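PDB 2FEX: conserved hypothetical protein from Agrobacterium tumefaciens, which is of unknown function but belongs to the DJ-1/PfpI superfamily, whose members include chaperones, deglycase-like enzymes and proteases. Local coordinates for residues 96-107 against 150-161; 1-9 against 27-35. All blocks are in the same frame, centred on the assembly; numbering follows the deposited sequence.

Contact 1 of 2, residues 96-107 against 150-161; sequences LVAGICAAASAL and VVTAAGSAPVSF
Ile100 sets its CB over the centre of the Phe161 ring in a CH-pi contact, 3.6 Å from the centroid and only 10° off the normal, while CG2 reaches CE2 and CD1 bends over the CG and CD2 side. Two torsions arrange this. With CG1 anti to the backbone N (chi1 176°), the CG1-CD1 arm runs on toward the turn from Ala154 to Ala157, where CG1 sits 3.3 Å from Ala154 O, leaving CG2 by the CE2 rim. Phe161 swings its own CG anti to its N, which carries the ring off the start of helix 158-168 and onto the sheet. Ala98 CB meets the same ring at CZ, 3.7 Å away, and also abuts Val151 CB. Beyond it, Leu96 CD1 touches Val151 CG2.

Beneath these side chains, strands 96-100 and 150-153 run parallel, their axes 4.7 Å apart. Val151 is held through both its N and its O, by Val97 O and Gly99 N. The bond from Ala153 N to Gly99 O is long, at 3.3 Å, and bent to 137°, whereas Cys101 N closes the ladder on Ala153 O with a nearly straight bond of 2.8 Å. On the other face, Leu107 and Ala104 of helix 102-109 approach Thr152 CG2; the Thr152 hydroxyl is bonded to Thr119 N.

Cys101 has positive phi between strand and helix, and its CB packs 3.5 Å from Gly155 CA. Asn121 OD1 accepts a hydrogen bond from Gly155 N. This strained turn, with its Gly-x-Cys-x-Ala sequence, is consistent with the nucleophile elbow of the DJ-1/PfpI family. With its backbone N spent on the neighbouring strand, Cys101 is fixed at the N-cap of helix 102-109, its side chain set among Gly155, Asn121 and Glu16.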
ATOM      1  N   LEU A  96       4.143  19.362  10.533  1.00 15.17           N
ATOM      2  CA  LEU A  96       4.669  18.658   9.356  1.00 15.04           C
ATOM      3  C   LEU A  96       3.614  18.567   8.253  1.00 16.02           C
ATOM      4  O   LEU A  96       2.473  18.195   8.548  1.00 15.05           O
ATOM      5  CB  LEU A  96       5.016  17.209   9.773  1.00 15.41           C
ATOM      6  CG  LEU A  96       5.419  16.236   8.670  1.00 17.25           C
ATOM      7  CD1 LEU A  96       6.691  16.808   7.980  1.00 21.44           C
ATOM      8  CD2 LEU A  96       5.733  14.862   9.308  1.00 18.41           C
ATOM      9  N   VAL A  97       3.993  18.892   7.020  1.00 14.11           N
ATOM     10  CA  VAL A  97       3.104  18.646   5.855  1.00 13.73           C
ATOM     11  C   VAL A  97       3.897  17.738   4.893  1.00 13.78           C
ATOM     12  O   VAL A  97       5.053  18.056   4.633  1.00 13.57           O
ATOM     13  CB  VAL A  97       2.669  19.946   5.163  1.00 15.71           C
ATOM     14  CG1 VAL A  97       1.922  19.630   3.871  1.00 16.81           C
ATOM     15  CG2 VAL A  97       1.743  20.700   6.115  1.00 15.79           C
ATOM     16  N   ALA A  98       3.323  16.624   4.427  1.00 13.04           N
ATOM     17  CA  ALA A  98       4.114  15.649   3.622  1.00 12.37           C
ATOM     18  C   ALA A  98       3.249  15.366   2.398  1.00 13.25           C
ATOM     19  O   ALA A  98       2.007  15.133   2.531  1.00 14.20           O
ATOM     20  CB  ALA A  98       4.322  14.353   4.377  1.00 13.13           C
ATOM     21  N   GLY A  99       3.881  15.338   1.228  1.00 12.79           N
ATOM     22  CA  GLY A  99       3.153  15.023  -0.003  1.00 11.87           C
ATOM     23  C   GLY A  99       4.017  14.160  -0.887  1.00 12.73           C
ATOM     24  O   GLY A  99       5.218  14.403  -1.013  1.00 12.89           O
ATOM     25  N   ILE A 100       3.374  13.150  -1.487  1.00 10.74           N
ATOM     26  CA  ILE A 100       4.086  12.202  -2.363  1.00 11.51           C
ATOM     27  C   ILE A 100       3.446  12.196  -3.763  1.00 13.31           C
ATOM     28  O   ILE A 100       2.175  12.388  -3.948  1.00 13.51           O
ATOM     29  CB  ILE A 100       4.128  10.814  -1.681  1.00 11.86           C
ATOM     30  CG1 ILE A 100       4.785   9.775  -2.615  1.00 11.81           C
ATOM     31  CG2 ILE A 100       2.665  10.359  -1.309  1.00 10.61           C
ATOM     32  CD1 ILE A 100       5.227   8.481  -1.813  1.00 12.15           C
ATOM     33  N   CYS A 101       4.300  12.001  -4.754  1.00 12.27           N
ATOM     34  CA  CYS A 101       3.852  11.775  -6.135  1.00 14.02           C
ATOM     35  C   CYS A 101       3.080  13.038  -6.640  1.00 13.51           C
ATOM     36  O   CYS A 101       3.565  14.193  -6.465  1.00 12.58           O
ATOM     37  CB  CYS A 101       2.990  10.470  -6.164  1.00 15.08           C
ATOM     38  SG  CYS A 101       2.577   9.758  -7.784  1.00 17.00           S
ATOM     39  N   ALA A 102       1.885  12.850  -7.230  1.00 12.68           N
ATOM     40  CA  ALA A 102       1.146  14.046  -7.733  1.00 13.01           C
ATOM     41  C   ALA A 102       0.851  15.030  -6.615  1.00 12.76           C
ATOM     42  O   ALA A 102       0.740  16.272  -6.850  1.00 14.87           O
ATOM     43  CB  ALA A 102      -0.160  13.637  -8.473  1.00 14.10           C
ATOM     44  N   ALA A 103       0.724  14.503  -5.384  1.00 11.60           N
ATOM     45  CA  ALA A 103       0.467  15.414  -4.245  1.00 12.47           C
ATOM     46  C   ALA A 103       1.671  16.296  -3.915  1.00 12.94           C
ATOM     47  O   ALA A 103       1.501  17.375  -3.340  1.00 13.24           O
ATOM     48  CB  ALA A 103      -0.024  14.612  -2.993  1.00 13.53           C
ATOM     49  N   ALA A 104       2.874  15.818  -4.220  1.00 13.47           N
ATOM     50  CA  ALA A 104       4.051  16.692  -4.022  1.00 12.59           C
ATOM     51  C   ALA A 104       3.975  17.895  -4.948  1.00 14.15           C
ATOM     52  O   ALA A 104       4.275  19.001  -4.528  1.00 12.67           O
ATOM     53  CB  ALA A 104       5.385  15.926  -4.265  1.00 13.00           C
ATOM     54  N   SER A 105       3.567  17.697  -6.197  1.00 12.49           N
ATOM     55  CA  SER A 105       3.447  18.846  -7.121  1.00 13.06           C
ATOM     56  C   SER A 105       2.275  19.746  -6.683  1.00 13.20           C
ATOM     57  O   SER A 105       2.379  20.964  -6.771  1.00 14.56           O
ATOM     58  CB  SER A 105       3.252  18.328  -8.548  1.00 13.44           C
ATOM     59  OG  SER A 105       4.449  17.621  -8.959  1.00 13.57           O
ATOM     60  N   ALA A 106       1.191  19.141  -6.203  1.00 13.59           N
ATOM     61  CA  ALA A 106       0.118  19.960  -5.654  1.00 14.93           C
ATOM     62  C   ALA A 106       0.604  20.840  -4.492  1.00 13.78           C
ATOM     63  O   ALA A 106       0.218  22.038  -4.424  1.00 15.02           O
ATOM     64  CB  ALA A 106      -1.075  19.061  -5.241  1.00 14.46           C
ATOM     65  N   LEU A 107       1.472  20.299  -3.599  1.00 14.74           N
ATOM     66  CA  LEU A 107       2.063  21.129  -2.537  1.00 13.84           C
ATOM     67  C   LEU A 107       2.882  22.271  -3.142  1.00 14.71           C
ATOM     68  O   LEU A 107       2.812  23.388  -2.672  1.00 15.80           O
ATOM     69  CB  LEU A 107       2.973  20.308  -1.636  1.00 14.56           C
ATOM     70  CG  LEU A 107       2.258  19.347  -0.698  1.00 16.25           C
ATOM     71  CD1 LEU A 107       3.326  18.764   0.201  1.00 14.56           C
ATOM     72  CD2 LEU A 107       1.179  20.107   0.188  1.00 16.27           C
ATOM     73  N   VAL A 150       8.655  20.090   5.836  1.00 15.07           N
ATOM     74  CA  VAL A 150       7.946  19.605   4.664  1.00 14.23           C
ATOM     75  C   VAL A 150       8.681  18.368   4.148  1.00 15.22           C
ATOM     76  O   VAL A 150       9.898  18.380   3.904  1.00 14.24           O
ATOM     77  CB  VAL A 150       7.954  20.712   3.546  1.00 14.53           C
ATOM     78  CG1 VAL A 150       7.329  20.183   2.217  1.00 17.51           C
ATOM     79  CG2 VAL A 150       7.204  21.970   4.037  1.00 15.40           C
ATOM     80  N   VAL A 151       7.934  17.289   3.971  1.00 12.83           N
ATOM     81  CA  VAL A 151       8.494  16.065   3.428  1.00 13.48           C
ATOM     82  C   VAL A 151       7.866  15.843   2.031  1.00 13.20           C
ATOM     83  O   VAL A 151       6.638  15.934   1.855  1.00 12.70           O
ATOM     84  CB  VAL A 151       8.157  14.856   4.332  1.00 13.85           C
ATOM     85  CG1 VAL A 151       8.554  13.523   3.624  1.00 15.20           C
ATOM     86  CG2 VAL A 151       8.959  15.001   5.681  1.00 15.69           C
ATOM     87  N   THR A 152       8.702  15.545   1.047  1.00 13.40           N
ATOM     88  CA  THR A 152       8.226  15.273  -0.293  1.00 12.87           C
ATOM     89  C   THR A 152       8.911  14.008  -0.850  1.00 13.63           C
ATOM     90  O   THR A 152       9.981  13.627  -0.409  1.00 13.37           O
ATOM     91  CB  THR A 152       8.465  16.489  -1.247  1.00 13.10           C
ATOM     92  OG1 THR A 152       9.842  16.891  -1.135  1.00 13.62           O
ATOM     93  CG2 THR A 152       7.478  17.656  -0.879  1.00 14.36           C
ATOM     94  N   ALA A 153       8.242  13.374  -1.819  1.00 12.42           N
ATOM     95  CA  ALA A 153       8.759  12.174  -2.483  1.00 12.48           C
ATOM     96  C   ALA A 153       8.051  11.948  -3.785  1.00 13.05           C
ATOM     97  O   ALA A 153       6.932  12.435  -4.008  1.00 12.61           O
ATOM     98  CB  ALA A 153       8.508  10.968  -1.584  1.00 13.24           C
ATOM     99  N   ALA A 154       8.737  11.179  -4.640  1.00 13.63           N
ATOM    100  CA  ALA A 154       8.129  10.697  -5.880  1.00 12.46           C
ATOM    101  C   ALA A 154       7.236   9.499  -5.448  1.00 12.55           C
ATOM    102  O   ALA A 154       7.484   8.869  -4.379  1.00 12.48           O
ATOM    103  CB  ALA A 154       9.232  10.227  -6.778  1.00 12.16           C
ATOM    104  N   GLY A 155       6.294   9.156  -6.313  1.00 13.52           N
ATOM    105  CA  GLY A 155       5.449   7.991  -6.082  1.00 12.98           C
ATOM    106  C   GLY A 155       6.253   6.697  -5.995  1.00 13.32           C
ATOM    107  O   GLY A 155       5.788   5.739  -5.384  1.00 14.04           O
ATOM    108  N   SER A 156       7.447   6.687  -6.602  1.00 12.90           N
ATOM    109  CA  SER A 156       8.329   5.505  -6.538  1.00 13.44           C
ATOM    110  C   SER A 156       9.044   5.323  -5.177  1.00 13.81           C
ATOM    111  O   SER A 156       9.824   4.352  -5.013  1.00 13.71           O
ATOM    112  CB  SER A 156       9.412   5.650  -7.630  1.00 13.36           C
ATOM    113  OG  SER A 156      10.035   6.941  -7.505  1.00 15.80           O
ATOM    114  N   ALA A 157       8.843   6.262  -4.237  1.00 12.21           N
ATOM    115  CA  ALA A 157       9.630   6.235  -2.979  1.00 13.86           C
ATOM    116  C   ALA A 157       8.717   6.146  -1.730  1.00 13.65           C
ATOM    117  O   ALA A 157       8.889   6.955  -0.804  1.00 13.41           O
ATOM    118  CB  ALA A 157      10.526   7.491  -2.881  1.00 14.11           C
ATOM    119  N   PRO A 158       7.806   5.159  -1.694  1.00 13.35           N
ATOM    120  CA  PRO A 158       6.933   5.099  -0.520  1.00 13.35           C
ATOM    121  C   PRO A 158       7.662   4.787   0.787  1.00 13.87           C
ATOM    122  O   PRO A 158       7.195   5.191   1.864  1.00 13.87           O
ATOM    123  CB  PRO A 158       5.935   3.972  -0.882  1.00 13.55           C
ATOM    124  CG  PRO A 158       6.707   3.042  -1.822  1.00 14.41           C
ATOM    125  CD  PRO A 158       7.549   4.042  -2.643  1.00 12.97           C
ATOM    126  N   VAL A 159       8.759   4.027   0.712  1.00 12.93           N
ATOM    127  CA  VAL A 159       9.449   3.637   1.953  1.00 13.10           C
ATOM    128  C   VAL A 159      10.139   4.844   2.581  1.00 13.32           C
ATOM    129  O   VAL A 159       9.959   5.110   3.757  1.00 13.19           O
ATOM    130  CB  VAL A 159      10.420   2.478   1.722  1.00 13.23           C
ATOM    131  CG1 VAL A 159      11.042   2.101   3.095  1.00 14.57           C
ATOM    132  CG2 VAL A 159       9.629   1.306   1.074  1.00 15.50           C
ATOM    133  N   SER A 160      10.957   5.572   1.809  1.00 13.26           N
ATOM    134  CA  SER A 160      11.666   6.704   2.380  1.00 14.71           C
ATOM    135  C   SER A 160      10.681   7.845   2.748  1.00 12.96           C
ATOM    136  O   SER A 160      10.951   8.597   3.674  1.00 14.16           O
ATOM    137  CB  SER A 160      12.786   7.204   1.478  1.00 16.23           C
ATOM    138  OG  SER A 160      12.294   7.534   0.184  1.00 14.94           O
ATOM    139  N   PHE A 161       9.558   7.895   2.040  1.00 12.93           N
ATOM    140  CA  PHE A 161       8.491   8.863   2.417  1.00 12.17           C
ATOM    141  C   PHE A 161       8.054   8.547   3.867  1.00 12.88           C
ATOM    142  O   PHE A 161       8.025   9.453   4.744  1.00 13.14           O
ATOM    143  CB  PHE A 161       7.315   8.709   1.461  1.00 12.29           C
ATOM    144  CG  PHE A 161       6.225   9.763   1.640  1.00 12.12           C
ATOM    145  CD1 PHE A 161       6.510  11.120   1.535  1.00 11.68           C
ATOM    146  CD2 PHE A 161       4.903   9.340   1.873  1.00 13.03           C
ATOM    147  CE1 PHE A 161       5.444  12.086   1.605  1.00 12.15           C
ATOM    148  CE2 PHE A 161       3.825  10.302   1.950  1.00 11.85           C
ATOM    149  CZ  PHE A 161       4.129  11.671   1.867  1.00 13.22           C
TER

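Contact 2 of 2, residues 1-9 against 27-35; sequences MTRIAIALA and YLGVEIVHA
Arg3 lies alongside Glu31, both side chains pointing the same way, and its CG and CD run beside the glutamate chain before NH2 bonds OE2 at 2.7 Å. A bend at chi3 turns the guanidinium back onto the acid. OE2 lies in the guanidinium plane, yet NH2 meets it from 40° above the carboxylate plane. The two flat groups are turned 51° apart. Val33 CG2 lies over one guanidinium face, toward its rim, 3.5 Å from NH2. Arg3 and Glu31 were each modelled in two conformers, so this salt bridge is one of the arrangements they adopt.

Strands 3-7 and 31-36 are parallel neighbours, joined by helix 18-27 in a beta-alpha-beta crossover that opens the Rossmann-like DJ-1/PfpI fold. Ile4 and Ile6 each use both N and O across the ladder; the straightest bond runs from Val33 N to Ile4 O. Beyond the strand, Leu8 N still reaches Ala35 O, but at 131°.

On the face bearing Ile4, Ile6, Ile32 and His34, Ile6 CD1 rests on Ile32 CG2 at 3.8 Å, while Ile6 CB lies 3.7 Å from His34 CD2. Leu8 CD1 reaches that same imidazole carbon, also at 3.7 Å. Helix 18-27 lies over this face, through Ala21 on Ile6 and Arg25 on Ile32, and Gly46 of the second subunit packs on Ile32 and His34. Toward the N-terminal side, Val30 CG1 touches Ile4 CG1, and a water bridges Thr2 N and Gly29 O.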
HETATM    1  N   MSE A   1       0.868  11.392  22.855  1.00 43.17           N
HETATM    2  CA  MSE A   1       0.011  10.894  21.740  1.00 40.65           C
HETATM    3  C   MSE A   1       0.324  11.667  20.449  1.00 36.24           C
HETATM    4  O   MSE A   1       0.332  12.909  20.437  1.00 37.16           O
HETATM    5  CB  MSE A   1      -1.482  10.999  22.090  1.00 42.72           C
HETATM    6  CG  MSE A   1      -2.444  10.475  20.976  1.00 46.89           C
HETATM    7 SE   MSE A   1      -2.263   8.504  20.638  1.00 74.86          SE
HETATM    8  CE  MSE A   1      -1.702   7.838  22.549  1.00 66.23           C
ATOM      9  N   THR A   2       0.636  10.928  19.393  1.00 30.54           N
ATOM     10  CA  THR A   2       0.907  11.522  18.106  1.00 25.43           C
ATOM     11  C   THR A   2      -0.283  11.151  17.218  1.00 22.44           C
ATOM     12  O   THR A   2      -0.738  10.010  17.257  1.00 21.03           O
ATOM     13  CB  THR A   2       2.209  10.963  17.478  1.00 26.29           C
ATOM     14  OG1 THR A   2       3.326  11.327  18.308  1.00 26.99           O
ATOM     15  CG2 THR A   2       2.418  11.491  16.111  1.00 25.15           C
ATOM     16  N   ARG A   3      -0.755  12.117  16.424  1.00 20.22           N
ATOM     17  CA  ARG A   3      -1.879  11.873  15.521  0.50 19.11           C
ATOM     18  C   ARG A   3      -1.518  12.391  14.139  1.00 17.13           C
ATOM     19  O   ARG A   3      -0.985  13.502  14.009  1.00 17.66           O
ATOM     20  CB  ARG A   3      -3.136  12.612  15.985  0.50 19.11           C
ATOM     21  CG  ARG A   3      -3.812  12.121  17.257  0.50 19.48           C
ATOM     22  CD  ARG A   3      -5.086  12.995  17.520  0.50 22.66           C
ATOM     23  NE  ARG A   3      -6.333  12.378  17.068  0.50 24.16           N
ATOM     24  CZ  ARG A   3      -7.427  13.033  16.682  0.50 28.25           C
ATOM     25  NH1 ARG A   3      -7.456  14.369  16.652  0.50 28.52           N
ATOM     26  NH2 ARG A   3      -8.507  12.347  16.307  0.50 29.23           N
ATOM     27  N   ILE A   4      -1.805  11.583  13.106  1.00 15.91           N
ATOM     28  CA  ILE A   4      -1.421  11.966  11.762  1.00 13.62           C
ATOM     29  C   ILE A   4      -2.705  11.942  10.961  1.00 14.38           C
ATOM     30  O   ILE A   4      -3.422  10.929  10.993  1.00 14.20           O
ATOM     31  CB  ILE A   4      -0.435  10.941  11.143  1.00 13.56           C
ATOM     32  CG1 ILE A   4       0.915  10.927  11.957  1.00 14.36           C
ATOM     33  CG2 ILE A   4      -0.203  11.205   9.614  1.00 14.09           C
ATOM     34  CD1 ILE A   4       1.953   9.859  11.395  1.00 15.61           C
ATOM     35  N   ALA A   5      -2.968  12.999  10.200  1.00 14.15           N
ATOM     36  CA  ALA A   5      -4.096  13.025   9.274  1.00 13.37           C
ATOM     37  C   ALA A   5      -3.586  12.609   7.896  1.00 12.66           C
ATOM     38  O   ALA A   5      -2.553  13.127   7.394  1.00 13.93           O
ATOM     39  CB  ALA A   5      -4.661  14.455   9.177  1.00 13.59           C
ATOM     40  N   ILE A   6      -4.336  11.717   7.268  1.00 11.95           N
ATOM     41  CA  ILE A   6      -3.990  11.268   5.918  1.00 10.93           C
ATOM     42  C   ILE A   6      -5.138  11.720   5.017  1.00 11.27           C
ATOM     43  O   ILE A   6      -6.307  11.315   5.197  1.00 11.61           O
ATOM     44  CB  ILE A   6      -3.790   9.726   5.847  1.00 11.45           C
ATOM     45  CG1 ILE A   6      -2.543   9.414   6.742  1.00 11.05           C
ATOM     46  CG2 ILE A   6      -3.608   9.337   4.350  1.00 12.88           C
ATOM     47  CD1 ILE A   6      -2.165   7.949   6.694  1.00 13.59           C
ATOM     48  N   ALA A   7      -4.808  12.613   4.080  1.00 11.91           N
ATOM     49  CA  ALA A   7      -5.837  13.253   3.256  1.00 11.32           C
ATOM     50  C   ALA A   7      -6.024  12.433   1.975  1.00 12.16           C
ATOM     51  O   ALA A   7      -5.292  12.622   0.983  1.00 11.98           O
ATOM     52  CB  ALA A   7      -5.407  14.732   2.894  1.00 13.15           C
ATOM     53  N   LEU A   8      -7.004  11.534   2.018  1.00 10.47           N
ATOM     54  CA  LEU A   8      -7.374  10.714   0.851  1.00 10.07           C
ATOM     55  C   LEU A   8      -8.193  11.511  -0.143  1.00 11.23           C
ATOM     56  O   LEU A   8      -8.661  12.648   0.130  1.00 13.24           O
ATOM     57  CB  LEU A   8      -8.245   9.512   1.337  1.00 10.73           C
ATOM     58  CG  LEU A   8      -7.564   8.583   2.378  1.00 10.07           C
ATOM     59  CD1 LEU A   8      -8.565   7.467   2.841  1.00 11.16           C
ATOM     60  CD2 LEU A   8      -6.170   7.970   1.862  1.00 11.75           C
ATOM     61  N   ALA A   9      -8.393  10.895  -1.300  1.00 10.93           N
ATOM     62  CA  ALA A   9      -9.238  11.485  -2.346  1.00 12.29           C
ATOM     63  C   ALA A   9      -9.601  10.368  -3.254  1.00 12.08           C
ATOM     64  O   ALA A   9      -8.987   9.258  -3.221  1.00 12.14           O
ATOM     65  CB  ALA A   9      -8.443  12.561  -3.087  1.00 13.12           C
ATOM     66  N   TYR A  27       2.200  -0.566  14.960  1.00 21.61           N
ATOM     67  CA  TYR A  27       3.463  -0.814  15.684  1.00 24.27           C
ATOM     68  C   TYR A  27       3.941   0.306  16.592  1.00 24.57           C
ATOM     69  O   TYR A  27       4.604   0.037  17.581  1.00 25.51           O
ATOM     70  CB  TYR A  27       4.579  -1.254  14.733  1.00 25.84           C
ATOM     71  CG  TYR A  27       4.258  -2.625  14.158  1.00 28.90           C
ATOM     72  CD1 TYR A  27       3.999  -3.706  15.025  1.00 34.12           C
ATOM     73  CD2 TYR A  27       4.188  -2.840  12.795  1.00 28.71           C
ATOM     74  CE1 TYR A  27       3.681  -4.968  14.534  1.00 34.94           C
ATOM     75  CE2 TYR A  27       3.860  -4.116  12.278  1.00 30.34           C
ATOM     76  CZ  TYR A  27       3.605  -5.167  13.162  1.00 33.02           C
ATOM     77  OH  TYR A  27       3.303  -6.443  12.737  1.00 33.64           O
ATOM     78  N   LEU A  28       3.567   1.550  16.284  1.00 22.38           N
ATOM     79  CA  LEU A  28       4.179   2.729  16.924  1.00 22.27           C
ATOM     80  C   LEU A  28       3.182   3.549  17.769  1.00 22.94           C
ATOM     81  O   LEU A  28       3.528   4.625  18.287  1.00 24.18           O
ATOM     82  CB  LEU A  28       4.855   3.595  15.841  1.00 22.14           C
ATOM     83  CG  LEU A  28       5.890   2.908  14.920  1.00 22.63           C
ATOM     84  CD1 LEU A  28       6.512   3.956  13.968  1.00 22.35           C
ATOM     85  CD2 LEU A  28       7.003   2.208  15.745  1.00 23.45           C
ATOM     86  N   GLY A  29       1.939   3.059  17.901  1.00 23.17           N
ATOM     87  CA  GLY A  29       0.951   3.691  18.802  1.00 24.17           C
ATOM     88  C   GLY A  29       0.433   5.053  18.343  1.00 24.06           C
ATOM     89  O   GLY A  29      -0.070   5.843  19.145  1.00 26.18           O
ATOM     90  N   VAL A  30       0.555   5.319  17.049  1.00 21.48           N
ATOM     91  CA  VAL A  30       0.096   6.594  16.450  1.00 20.70           C
ATOM     92  C   VAL A  30      -1.377   6.479  16.087  1.00 20.64           C
ATOM     93  O   VAL A  30      -1.817   5.427  15.592  1.00 19.63           O
ATOM     94  CB  VAL A  30       0.951   6.892  15.191  1.00 19.36           C
ATOM     95  CG1 VAL A  30       0.420   8.115  14.422  1.00 21.34           C
ATOM     96  CG2 VAL A  30       2.446   7.006  15.596  1.00 20.91           C
ATOM     97  N   GLU A  31      -2.153   7.557  16.312  1.00 19.29           N
ATOM     98  CA  GLU A  31      -3.550   7.570  15.885  0.50 17.97           C
ATOM     99  C   GLU A  31      -3.602   8.104  14.453  1.00 17.39           C
ATOM    100  O   GLU A  31      -2.973   9.107  14.161  1.00 18.15           O
ATOM    101  CB  GLU A  31      -4.398   8.478  16.778  0.50 18.85           C
ATOM    102  CG  GLU A  31      -5.890   8.387  16.484  0.50 20.27           C
ATOM    103  CD  GLU A  31      -6.696   9.425  17.236  0.50 24.33           C
ATOM    104  OE1 GLU A  31      -6.214   9.905  18.308  0.50 25.63           O
ATOM    105  OE2 GLU A  31      -7.789   9.759  16.732  0.50 23.22           O
ATOM    106  N   ILE A  32      -4.320   7.410  13.591  1.00 15.13           N
ATOM    107  CA  ILE A  32      -4.422   7.842  12.179  1.00 14.56           C
ATOM    108  C   ILE A  32      -5.830   8.325  11.965  1.00 15.80           C
ATOM    109  O   ILE A  32      -6.810   7.571  12.287  1.00 16.08           O
ATOM    110  CB  ILE A  32      -4.111   6.664  11.192  1.00 14.00           C
ATOM    111  CG1 ILE A  32      -2.725   6.077  11.439  1.00 14.87           C
ATOM    112  CG2 ILE A  32      -4.201   7.126   9.743  1.00 13.46           C
ATOM    113  CD1 ILE A  32      -1.590   7.057  11.112  1.00 15.93           C
ATOM    114  N   VAL A  33      -5.942   9.534  11.419  1.00 14.46           N
ATOM    115  CA  VAL A  33      -7.233  10.091  11.016  1.00 15.44           C
ATOM    116  C   VAL A  33      -7.249  10.136   9.483  1.00 15.41           C
ATOM    117  O   VAL A  33      -6.468  10.850   8.891  1.00 15.56           O
ATOM    118  CB  VAL A  33      -7.386  11.532  11.553  1.00 15.16           C
ATOM    119  CG1 VAL A  33      -8.724  12.175  11.094  1.00 17.38           C
ATOM    120  CG2 VAL A  33      -7.251  11.509  13.113  1.00 18.94           C
ATOM    121  N   HIS A  34      -8.180   9.417   8.860  1.00 12.79           N
ATOM    122  CA  HIS A  34      -8.303   9.482   7.416  1.00 11.78           C
ATOM    123  C   HIS A  34      -9.414  10.486   7.088  1.00 12.79           C
ATOM    124  O   HIS A  34     -10.490  10.457   7.707  1.00 12.90           O
ATOM    125  CB  HIS A  34      -8.665   8.102   6.809  1.00 13.89           C
ATOM    126  CG  HIS A  34      -7.470   7.205   6.710  1.00 12.23           C
ATOM    127  ND1 HIS A  34      -7.238   6.214   7.638  1.00 15.35           N
ATOM    128  CD2 HIS A  34      -6.456   7.151   5.814  1.00 14.24           C
ATOM    129  CE1 HIS A  34      -6.106   5.598   7.329  1.00 16.71           C
ATOM    130  NE2 HIS A  34      -5.607   6.141   6.227  1.00 15.45           N
ATOM    131  N   ALA A  35      -9.141  11.319   6.110  1.00 11.92           N
ATOM    132  CA  ALA A  35     -10.100  12.353   5.666  1.00 11.14           C
ATOM    133  C   ALA A  35     -10.271  12.359   4.153  1.00 12.33           C
ATOM    134  O   ALA A  35      -9.363  11.972   3.422  1.00 12.32           O
ATOM    135  CB  ALA A  35      -9.603  13.760   6.170  1.00 13.16           C
TER
HETATM  136  O   HOH W   1       1.278   8.125  19.673  1.00 40.06           O

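From the N terminus, strand 3-7 is laid down first, and contact 2 closes as soon as the chain has passed through helix 18-27 and come back as strand 31-36. Contact 1 opens only later, when the chain reaches strand 96-100, and closes with strand 150-153, so the two loops follow in series and neither nest nor cross. Both belong to the same sheet: strand 66-69 lies between strands 3-7 and 96-100, bonding to each and joining the two pairs. Their centres are 16 Å apart and their nearest atoms about 7 Å, so they do not touch. Each also meets the second subunit, contact 1 through residues 156-160 and contact 2 through Leu8, Tyr27, Ile32 and His34.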